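Local atomic coordinates of Slr0280 protein (Synechocystis sp., PDB entry 5H3K), a protein that is of unknown function but carries a phosphodiester glycosidase (NAGPA-type) domain and so may hydrolyse a sugar phosphodiester. Residues 163-177 and 250-264. Residues are numbered along the deposited sequence; the frame is centred on the assembly and turned at random.
Sequences WGERVVLELSQPAFW and VSTLTSPFRLVIDAR
Leu169 and Leu259 sit opposite each other as a hydrogen-bonded antiparallel pair, their side chains alongside and their CD2 atoms 4.1 Å apart. Val167 with Ile261 extends this apolar face, which is the tightly packed side. With CG turned away from its backbone N (chi1 -170°), Leu259 carries CD1 over the five-membered ring of Trp177, 3.5 Å from the ring centroid. Val250 CG1 lies over the six-membered ring on the same face of the indole. Trp177 NE1 is buried without a polar partner. The buried Pro174 rests its CD over one face of the Phe257 ring, 3.8 Å from the centroid, with Trp106 and Phe107 also against Pro174. Strands 164-171 and 258-264 are the central pair of a four-stranded antiparallel sheet, flanked by 153-161 and 247-253. Leu169 and Leu259 also touch strand 185-190 of a second four-stranded sheet, which is consistent with the two sheets packing face to face, as in a beta sandwich. The other face is more polar and partly open to solvent. Arg166 grips Asp262 side-on: NE meets the syn lone pair of OD1 at 2.6 Å, and NH2 reaches OD2 at 3.0 Å in a nearly straight bond. Asp262 OD1 also faces the edge of Trp163, 3.1 Å from CH2. The Arg264 guanidinium lies flat on this indole, planes 15° apart, and has a salt bridge to Asp266. Further along, Glu170 crosses Pro256 at about a right angle, with its CD 3.8 Å from Pro256 CG, and both are partly exposed.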
ATOM      1  N   TRP A 163      -6.254 -31.735   0.172  1.00 23.86           N
ATOM      2  CA  TRP A 163      -6.347 -30.375   0.693  1.00 23.75           C
ATOM      3  C   TRP A 163      -7.570 -29.584   0.235  1.00 25.70           C
ATOM      4  O   TRP A 163      -7.738 -28.419   0.615  1.00 23.98           O
ATOM      5  CB  TRP A 163      -5.080 -29.608   0.341  1.00 23.36           C
ATOM      6  CG  TRP A 163      -4.484 -30.027  -0.961  1.00 26.14           C
ATOM      7  CD1 TRP A 163      -3.340 -30.753  -1.147  1.00 28.31           C
ATOM      8  CD2 TRP A 163      -4.998 -29.747  -2.268  1.00 23.20           C
ATOM      9  NE1 TRP A 163      -3.108 -30.940  -2.494  1.00 27.35           N
ATOM     10  CE2 TRP A 163      -4.110 -30.335  -3.199  1.00 24.83           C
ATOM     11  CE3 TRP A 163      -6.117 -29.057  -2.740  1.00 21.95           C
ATOM     12  CZ2 TRP A 163      -4.315 -30.249  -4.577  1.00 22.18           C
ATOM     13  CZ3 TRP A 163      -6.314 -28.972  -4.108  1.00 22.09           C
ATOM     14  CH2 TRP A 163      -5.422 -29.570  -5.009  1.00 22.52           C
ATOM     15  N   GLY A 164      -8.415 -30.203  -0.579  1.00 22.41           N
ATOM     16  CA  GLY A 164      -9.621 -29.542  -1.044  1.00 22.52           C
ATOM     17  C   GLY A 164     -10.135 -30.131  -2.341  1.00 22.17           C
ATOM     18  O   GLY A 164     -10.406 -31.325  -2.426  1.00 21.87           O
ATOM     19  N   GLU A 165     -10.291 -29.288  -3.354  1.00 18.89           N
ATOM     20  CA  GLU A 165     -10.788 -29.759  -4.641  1.00 16.40           C
ATOM     21  C   GLU A 165     -10.049 -29.107  -5.793  1.00 15.68           C
ATOM     22  O   GLU A 165      -9.500 -28.009  -5.659  1.00 17.39           O
ATOM     23  CB  GLU A 165     -12.285 -29.492  -4.782  1.00 21.08           C
ATOM     24  CG  GLU A 165     -13.164 -30.354  -3.900  1.00 27.42           C
ATOM     25  CD  GLU A 165     -14.623 -29.957  -4.004  1.00 31.00           C
ATOM     26  OE1 GLU A 165     -15.127 -29.297  -3.068  1.00 32.61           O
ATOM     27  OE2 GLU A 165     -15.254 -30.292  -5.032  1.00 29.96           O
ATOM     28  N   ARG A 166     -10.057 -29.782  -6.932  1.00 14.68           N
ATOM     29  CA  ARG A 166      -9.322 -29.314  -8.094  1.00 13.16           C
ATOM     30  C   ARG A 166     -10.237 -29.277  -9.298  1.00 14.15           C
ATOM     31  O   ARG A 166     -11.031 -30.194  -9.515  1.00 17.22           O
ATOM     32  CB  ARG A 166      -8.137 -30.244  -8.363  1.00 16.43           C
ATOM     33  CG  ARG A 166      -7.565 -30.144  -9.764  1.00 14.94           C
ATOM     34  CD  ARG A 166      -6.263 -30.933  -9.849  1.00 19.79           C
ATOM     35  NE  ARG A 166      -5.174 -30.239  -9.160  1.00 16.46           N
ATOM     36  CZ  ARG A 166      -3.986 -30.769  -8.894  1.00 23.27           C
ATOM     37  NH1 ARG A 166      -3.727 -32.026  -9.233  1.00 27.06           N
ATOM     38  NH2 ARG A 166      -3.062 -30.041  -8.278  1.00 19.02           N
ATOM     39  N   VAL A 167     -10.145 -28.203 -10.072  1.00 10.81           N
ATOM     40  CA  VAL A 167     -10.843 -28.118 -11.342  1.00 12.68           C
ATOM     41  C   VAL A 167      -9.788 -28.007 -12.435  1.00 13.32           C
ATOM     42  O   VAL A 167      -8.855 -27.209 -12.330  1.00 13.33           O
ATOM     43  CB  VAL A 167     -11.779 -26.894 -11.395  1.00 11.72           C
ATOM     44  CG1 VAL A 167     -12.436 -26.777 -12.764  1.00 12.25           C
ATOM     45  CG2 VAL A 167     -12.827 -26.992 -10.297  1.00 10.97           C
ATOM     46  N   VAL A 168      -9.917 -28.818 -13.476  1.00 11.54           N
ATOM     47  CA  VAL A 168      -8.940 -28.802 -14.557  1.00 11.18           C
ATOM     48  C   VAL A 168      -9.604 -28.411 -15.870  1.00 14.66           C
ATOM     49  O   VAL A 168     -10.577 -29.043 -16.297  1.00 14.16           O
ATOM     50  CB  VAL A 168      -8.245 -30.179 -14.710  1.00 13.86           C
ATOM     51  CG1 VAL A 168      -7.326 -30.188 -15.927  1.00 16.21           C
ATOM     52  CG2 VAL A 168      -7.472 -30.533 -13.442  1.00 17.12           C
ATOM     53  N   LEU A 169      -9.104 -27.348 -16.496  1.00  7.87           N
ATOM     54  CA  LEU A 169      -9.555 -26.991 -17.833  1.00 11.11           C
ATOM     55  C   LEU A 169      -8.512 -27.457 -18.838  1.00 13.03           C
ATOM     56  O   LEU A 169      -7.404 -26.914 -18.862  1.00 12.38           O
ATOM     57  CB  LEU A 169      -9.705 -25.478 -17.980  1.00 10.85           C
ATOM     58  CG  LEU A 169     -10.906 -24.727 -17.421  1.00 18.74           C
ATOM     59  CD1 LEU A 169     -11.457 -25.357 -16.178  1.00 16.02           C
ATOM     60  CD2 LEU A 169     -10.459 -23.319 -17.112  1.00 19.07           C
ATOM     61  N   GLU A 170      -8.853 -28.449 -19.666  1.00 11.91           N
ATOM     62  CA  GLU A 170      -7.982 -28.814 -20.785  1.00 12.23           C
ATOM     63  C   GLU A 170      -8.144 -27.802 -21.914  1.00 14.26           C
ATOM     64  O   GLU A 170      -9.267 -27.452 -22.295  1.00 13.71           O
ATOM     65  CB  GLU A 170      -8.260 -30.237 -21.298  1.00 13.77           C
ATOM     66  CG  GLU A 170      -7.386 -30.593 -22.519  1.00 18.06           C
ATOM     67  CD  GLU A 170      -7.494 -32.049 -22.949  1.00 25.93           C
ATOM     68  OE1 GLU A 170      -7.856 -32.900 -22.106  1.00 27.80           O
ATOM     69  OE2 GLU A 170      -7.200 -32.342 -24.131  1.00 25.18           O
ATOM     70  N   LEU A 171      -7.021 -27.308 -22.431  1.00 12.30           N
ATOM     71  CA  LEU A 171      -7.038 -26.238 -23.421  1.00  9.51           C
ATOM     72  C   LEU A 171      -6.369 -26.676 -24.719  1.00 11.32           C
ATOM     73  O   LEU A 171      -5.480 -27.521 -24.702  1.00 11.15           O
ATOM     74  CB  LEU A 171      -6.280 -25.031 -22.878  1.00 13.16           C
ATOM     75  CG  LEU A 171      -6.742 -24.507 -21.520  1.00 13.89           C
ATOM     76  CD1 LEU A 171      -5.788 -23.419 -21.030  1.00 12.44           C
ATOM     77  CD2 LEU A 171      -8.163 -23.979 -21.650  1.00 12.39           C
ATOM     78  N   SER A 172      -6.766 -26.070 -25.837  1.00  9.79           N
ATOM     79  CA  SER A 172      -6.145 -26.375 -27.127  1.00 14.56           C
ATOM     80  C   SER A 172      -4.810 -25.652 -27.315  1.00 17.51           C
ATOM     81  O   SER A 172      -3.936 -26.120 -28.056  1.00 13.98           O
ATOM     82  CB  SER A 172      -7.083 -26.009 -28.269  1.00 13.93           C
ATOM     83  OG  SER A 172      -7.295 -24.616 -28.306  1.00 11.71           O
ATOM     84  N   GLN A 173      -4.666 -24.501 -26.657  1.00 13.14           N
ATOM     85  CA  GLN A 173      -3.467 -23.671 -26.756  1.00 16.61           C
ATOM     86  C   GLN A 173      -3.274 -22.982 -25.410  1.00 15.79           C
ATOM     87  O   GLN A 173      -4.217 -22.918 -24.604  1.00 11.83           O
ATOM     88  CB  GLN A 173      -3.629 -22.599 -27.844  1.00 12.11           C
ATOM     89  CG  GLN A 173      -3.862 -23.130 -29.261  1.00 14.14           C
ATOM     90  CD  GLN A 173      -2.638 -23.830 -29.826  1.00 16.46           C
ATOM     91  OE1 GLN A 173      -1.508 -23.532 -29.431  1.00 17.05           O
ATOM     92  NE2 GLN A 173      -2.854 -24.755 -30.760  1.00 15.70           N
ATOM     93  N   PRO A 174      -2.063 -22.467 -25.158  1.00 15.89           N
ATOM     94  CA  PRO A 174      -1.863 -21.639 -23.963  1.00 13.46           C
ATOM     95  C   PRO A 174      -2.835 -20.468 -23.970  1.00 12.84           C
ATOM     96  O   PRO A 174      -3.258 -20.017 -25.045  1.00 13.07           O
ATOM     97  CB  PRO A 174      -0.433 -21.125 -24.134  1.00 11.22           C
ATOM     98  CG  PRO A 174       0.252 -22.200 -24.926  1.00 16.74           C
ATOM     99  CD  PRO A 174      -0.812 -22.665 -25.914  1.00 15.64           C
ATOM    100  N   ALA A 175      -3.192 -19.981 -22.787  1.00 11.87           N
ATOM    101  CA  ALA A 175      -4.159 -18.902 -22.693  1.00 11.29           C
ATOM    102  C   ALA A 175      -3.811 -17.970 -21.544  1.00 11.16           C
ATOM    103  O   ALA A 175      -3.415 -18.420 -20.475  1.00 10.24           O
ATOM    104  CB  ALA A 175      -5.569 -19.471 -22.511  1.00 11.77           C
ATOM    105  N   PHE A 176      -3.945 -16.670 -21.772  1.00  9.20           N
ATOM    106  CA  PHE A 176      -3.780 -15.709 -20.690  1.00  9.95           C
ATOM    107  C   PHE A 176      -4.936 -15.855 -19.707  1.00 12.33           C
ATOM    108  O   PHE A 176      -6.066 -16.142 -20.106  1.00 13.74           O
ATOM    109  CB  PHE A 176      -3.762 -14.301 -21.255  1.00 10.87           C
ATOM    110  CG  PHE A 176      -2.689 -14.079 -22.279  1.00 11.11           C
ATOM    111  CD1 PHE A 176      -1.392 -14.513 -22.040  1.00 14.66           C
ATOM    112  CD2 PHE A 176      -2.978 -13.461 -23.484  1.00 16.30           C
ATOM    113  CE1 PHE A 176      -0.385 -14.310 -22.979  1.00 14.21           C
ATOM    114  CE2 PHE A 176      -1.973 -13.248 -24.436  1.00 20.40           C
ATOM    115  CZ  PHE A 176      -0.679 -13.676 -24.179  1.00 15.27           C
ATOM    116  N   TRP A 177      -4.661 -15.655 -18.425  1.00  9.13           N
ATOM    117  CA  TRP A 177      -5.709 -15.759 -17.421  1.00  9.41           C
ATOM    118  C   TRP A 177      -5.406 -14.881 -16.214  1.00 12.96           C
ATOM    119  O   TRP A 177      -4.259 -14.468 -16.001  1.00  9.34           O
ATOM    120  CB  TRP A 177      -5.900 -17.227 -16.998  1.00 11.24           C
ATOM    121  CG  TRP A 177      -4.631 -17.850 -16.499  1.00  9.41           C
ATOM    122  CD1 TRP A 177      -3.655 -18.458 -17.253  1.00 10.00           C
ATOM    123  CD2 TRP A 177      -4.184 -17.904 -15.138  1.00 10.91           C
ATOM    124  NE1 TRP A 177      -2.636 -18.897 -16.435  1.00 12.83           N
ATOM    125  CE2 TRP A 177      -2.935 -18.574 -15.145  1.00 12.14           C
ATOM    126  CE3 TRP A 177      -4.720 -17.460 -13.926  1.00 11.58           C
ATOM    127  CZ2 TRP A 177      -2.216 -18.800 -13.966  1.00 13.78           C
ATOM    128  CZ3 TRP A 177      -3.996 -17.689 -12.761  1.00 15.73           C
ATOM    129  CH2 TRP A 177      -2.755 -18.349 -12.792  1.00 15.44           C
ATOM    130  N   VAL A 250      -3.849 -21.279  -8.701  1.00 12.16           N
ATOM    131  CA  VAL A 250      -3.972 -21.642 -10.108  1.00 13.08           C
ATOM    132  C   VAL A 250      -2.609 -21.820 -10.758  1.00 16.20           C
ATOM    133  O   VAL A 250      -1.708 -21.007 -10.549  1.00 16.67           O
ATOM    134  CB  VAL A 250      -4.756 -20.567 -10.886  1.00 11.09           C
ATOM    135  CG1 VAL A 250      -5.031 -21.026 -12.318  1.00 11.71           C
ATOM    136  CG2 VAL A 250      -6.058 -20.265 -10.182  1.00 12.50           C
ATOM    137  N   SER A 251      -2.462 -22.878 -11.554  1.00 13.51           N
ATOM    138  CA  SER A 251      -1.203 -23.149 -12.247  1.00 15.04           C
ATOM    139  C   SER A 251      -1.457 -23.762 -13.618  1.00 16.16           C
ATOM    140  O   SER A 251      -2.607 -24.035 -13.983  1.00 13.46           O
ATOM    141  CB  SER A 251      -0.335 -24.087 -11.420  1.00 16.49           C
ATOM    142  OG  SER A 251      -1.048 -25.273 -11.121  1.00 19.23           O
ATOM    143  N   THR A 252      -0.388 -23.978 -14.383  1.00 15.44           N
ATOM    144  CA  THR A 252      -0.529 -24.511 -15.735  1.00 13.79           C
ATOM    145  C   THR A 252       0.242 -25.822 -15.909  1.00 17.43           C
ATOM    146  O   THR A 252       1.145 -26.130 -15.127  1.00 15.90           O
ATOM    147  CB  THR A 252      -0.081 -23.500 -16.804  1.00 17.24           C
ATOM    148  OG1 THR A 252       1.331 -23.275 -16.693  1.00 17.50           O
ATOM    149  CG2 THR A 252      -0.827 -22.178 -16.642  1.00 14.89           C
ATOM    150  N   LEU A 253      -0.144 -26.594 -16.924  1.00 18.48           N
ATOM    151  CA  LEU A 253       0.533 -27.841 -17.279  1.00 17.29           C
ATOM    152  C   LEU A 253       0.524 -27.973 -18.791  1.00 17.11           C
ATOM    153  O   LEU A 253      -0.206 -27.252 -19.474  1.00 15.74           O
ATOM    154  CB  LEU A 253      -0.179 -29.044 -16.659  1.00 17.87           C
ATOM    155  CG  LEU A 253      -0.096 -29.243 -15.143  1.00 20.25           C
ATOM    156  CD1 LEU A 253      -0.934 -30.432 -14.697  1.00 15.46           C
ATOM    157  CD2 LEU A 253       1.349 -29.409 -14.695  1.00 22.09           C
ATOM    158  N   THR A 254       1.333 -28.893 -19.314  1.00 18.27           N
ATOM    159  CA  THR A 254       1.356 -29.170 -20.751  1.00 17.84           C
ATOM    160  C   THR A 254       1.107 -30.649 -21.001  1.00 18.45           C
ATOM    161  O   THR A 254       1.028 -31.440 -20.055  1.00 20.84           O
ATOM    162  CB  THR A 254       2.704 -28.791 -21.400  1.00 19.33           C
ATOM    163  OG1 THR A 254       3.775 -29.401 -20.668  1.00 22.38           O
ATOM    164  CG2 THR A 254       2.894 -27.291 -21.397  1.00 23.60           C
ATOM    165  N   SER A 255       0.986 -31.011 -22.278  1.00 19.89           N
ATOM    166  CA  SER A 255       0.776 -32.407 -22.693  1.00 19.38           C
ATOM    167  C   SER A 255      -0.278 -33.149 -21.875  1.00 18.68           C
ATOM    168  O   SER A 255       0.049 -34.105 -21.168  1.00 22.09           O
ATOM    169  CB  SER A 255       2.101 -33.172 -22.641  1.00 23.25           C
ATOM    170  OG  SER A 255       3.102 -32.467 -23.354  1.00 28.63           O
ATOM    171  N   PRO A 256      -1.548 -32.708 -21.955  1.00 16.53           N
ATOM    172  CA  PRO A 256      -2.014 -31.595 -22.779  1.00 13.35           C
ATOM    173  C   PRO A 256      -2.011 -30.282 -21.996  1.00 16.37           C
ATOM    174  O   PRO A 256      -1.903 -30.298 -20.761  1.00 14.97           O
ATOM    175  CB  PRO A 256      -3.453 -32.004 -23.091  1.00 15.56           C
ATOM    176  CG  PRO A 256      -3.898 -32.668 -21.816  1.00 17.88           C
ATOM    177  CD  PRO A 256      -2.664 -33.351 -21.238  1.00 16.67           C
ATOM    178  N   PHE A 257      -2.111 -29.164 -22.710  1.00 12.46           N
ATOM    179  CA  PHE A 257      -2.242 -27.858 -22.063  1.00 14.48           C
ATOM    180  C   PHE A 257      -3.419 -27.906 -21.080  1.00 15.37           C
ATOM    181  O   PHE A 257      -4.517 -28.346 -21.443  1.00 11.81           O
ATOM    182  CB  PHE A 257      -2.527 -26.780 -23.101  1.00 11.57           C
ATOM    183  CG  PHE A 257      -1.393 -26.525 -24.061  1.00 15.00           C
ATOM    184  CD1 PHE A 257      -1.613 -26.568 -25.430  1.00 14.30           C
ATOM    185  CD2 PHE A 257      -0.124 -26.205 -23.599  1.00 14.51           C
ATOM    186  CE1 PHE A 257      -0.587 -26.321 -26.326  1.00 17.90           C
ATOM    187  CE2 PHE A 257       0.914 -25.949 -24.495  1.00 15.96           C
ATOM    188  CZ  PHE A 257       0.682 -26.012 -25.859  1.00 15.44           C
ATOM    189  N   ARG A 258      -3.191 -27.454 -19.847  1.00 13.24           N
ATOM    190  CA  ARG A 258      -4.226 -27.474 -18.822  1.00 10.79           C
ATOM    191  C   ARG A 258      -4.096 -26.271 -17.893  1.00 13.01           C
ATOM    192  O   ARG A 258      -2.990 -25.897 -17.497  1.00 13.23           O
ATOM    193  CB  ARG A 258      -4.109 -28.751 -17.981  1.00 13.58           C
ATOM    194  CG  ARG A 258      -4.653 -30.027 -18.632  1.00 15.19           C
ATOM    195  CD  ARG A 258      -4.154 -31.265 -17.906  1.00 16.96           C
ATOM    196  NE  ARG A 258      -2.771 -31.578 -18.268  1.00 18.56           N
ATOM    197  CZ  ARG A 258      -2.023 -32.491 -17.660  1.00 19.13           C
ATOM    198  NH1 ARG A 258      -2.516 -33.180 -16.641  1.00 20.13           N
ATOM    199  NH2 ARG A 258      -0.776 -32.699 -18.065  1.00 20.73           N
ATOM    200  N   LEU A 259      -5.224 -25.658 -17.547  1.00 12.82           N
ATOM    201  CA  LEU A 259      -5.233 -24.708 -16.446  1.00 12.04           C
ATOM    202  C   LEU A 259      -5.748 -25.474 -15.238  1.00 11.65           C
ATOM    203  O   LEU A 259      -6.844 -26.038 -15.269  1.00 11.72           O
ATOM    204  CB  LEU A 259      -6.125 -23.495 -16.742  1.00 11.83           C
ATOM    205  CG  LEU A 259      -5.989 -22.335 -15.744  1.00 12.59           C
ATOM    206  CD1 LEU A 259      -4.627 -21.666 -15.875  1.00 11.41           C
ATOM    207  CD2 LEU A 259      -7.104 -21.309 -15.900  1.00 11.36           C
ATOM    208  N   VAL A 260      -4.944 -25.522 -14.180  1.00  9.47           N
ATOM    209  CA  VAL A 260      -5.305 -26.266 -12.988  1.00 10.73           C
ATOM    210  C   VAL A 260      -5.745 -25.298 -11.894  1.00 12.69           C
ATOM    211  O   VAL A 260      -4.982 -24.413 -11.495  1.00 14.38           O
ATOM    212  CB  VAL A 260      -4.112 -27.092 -12.489  1.00 13.82           C
ATOM    213  CG1 VAL A 260      -4.504 -27.901 -11.269  1.00 15.98           C
ATOM    214  CG2 VAL A 260      -3.624 -28.008 -13.589  1.00 12.77           C
ATOM    215  N   ILE A 261      -6.974 -25.454 -11.415  1.00 11.70           N
ATOM    216  CA  ILE A 261      -7.495 -24.574 -10.365  1.00 11.71           C
ATOM    217  C   ILE A 261      -7.699 -25.341  -9.070  1.00 10.23           C
ATOM    218  O   ILE A 261      -8.598 -26.173  -8.966  1.00 10.39           O
ATOM    219  CB  ILE A 261      -8.830 -23.937 -10.779  1.00 10.95           C
ATOM    220  CG1 ILE A 261      -8.665 -23.156 -12.082  1.00 11.95           C
ATOM    221  CG2 ILE A 261      -9.359 -23.033  -9.671  1.00  9.17           C
ATOM    222  CD1 ILE A 261     -10.001 -22.824 -12.769  1.00  8.78           C
ATOM    223  N   ASP A 262      -6.861 -25.069  -8.076  1.00 11.39           N
ATOM    224  CA  ASP A 262      -6.963 -25.771  -6.805  1.00 11.30           C
ATOM    225  C   ASP A 262      -7.637 -24.880  -5.754  1.00 13.46           C
ATOM    226  O   ASP A 262      -7.271 -23.713  -5.590  1.00 13.90           O
ATOM    227  CB  ASP A 262      -5.578 -26.211  -6.321  1.00 13.30           C
ATOM    228  CG  ASP A 262      -4.936 -27.241  -7.234  1.00 18.53           C
ATOM    229  OD1 ASP A 262      -5.658 -28.091  -7.778  1.00 16.54           O
ATOM    230  OD2 ASP A 262      -3.700 -27.205  -7.404  1.00 21.37           O
ATOM    231  N   ALA A 263      -8.628 -25.431  -5.059  1.00 10.40           N
ATOM    232  CA  ALA A 263      -9.261 -24.731  -3.937  1.00 11.55           C
ATOM    233  C   ALA A 263      -8.729 -25.318  -2.633  1.00 12.34           C
ATOM    234  O   ALA A 263      -8.915 -26.503  -2.356  1.00 10.40           O
ATOM    235  CB  ALA A 263     -10.777 -24.849  -4.007  1.00 10.79           C
ATOM    236  N   ARG A 264      -8.053 -24.494  -1.835  1.00  8.92           N
ATOM    237  CA  ARG A 264      -7.436 -24.968  -0.596  1.00 15.28           C
ATOM    238  C   ARG A 264      -7.258 -23.814   0.390  1.00 16.35           C
ATOM    239  O   ARG A 264      -7.278 -22.643  -0.005  1.00 13.49           O
ATOM    240  CB  ARG A 264      -6.084 -25.646  -0.896  1.00 13.12           C
ATOM    241  CG  ARG A 264      -5.045 -24.711  -1.511  1.00 15.36           C
ATOM    242  CD  ARG A 264      -3.841 -25.469  -2.075  1.00 17.05           C
ATOM    243  NE  ARG A 264      -3.180 -26.274  -1.054  1.00 21.49           N
ATOM    244  CZ  ARG A 264      -2.212 -27.149  -1.305  1.00 23.14           C
ATOM    245  NH1 ARG A 264      -1.784 -27.327  -2.546  1.00 24.81           N
ATOM    246  NH2 ARG A 264      -1.678 -27.846  -0.314  1.00 23.12           N
TER
HETATM  247  O   HOH W   1      -2.954 -29.729 -25.454  1.00 28.32           O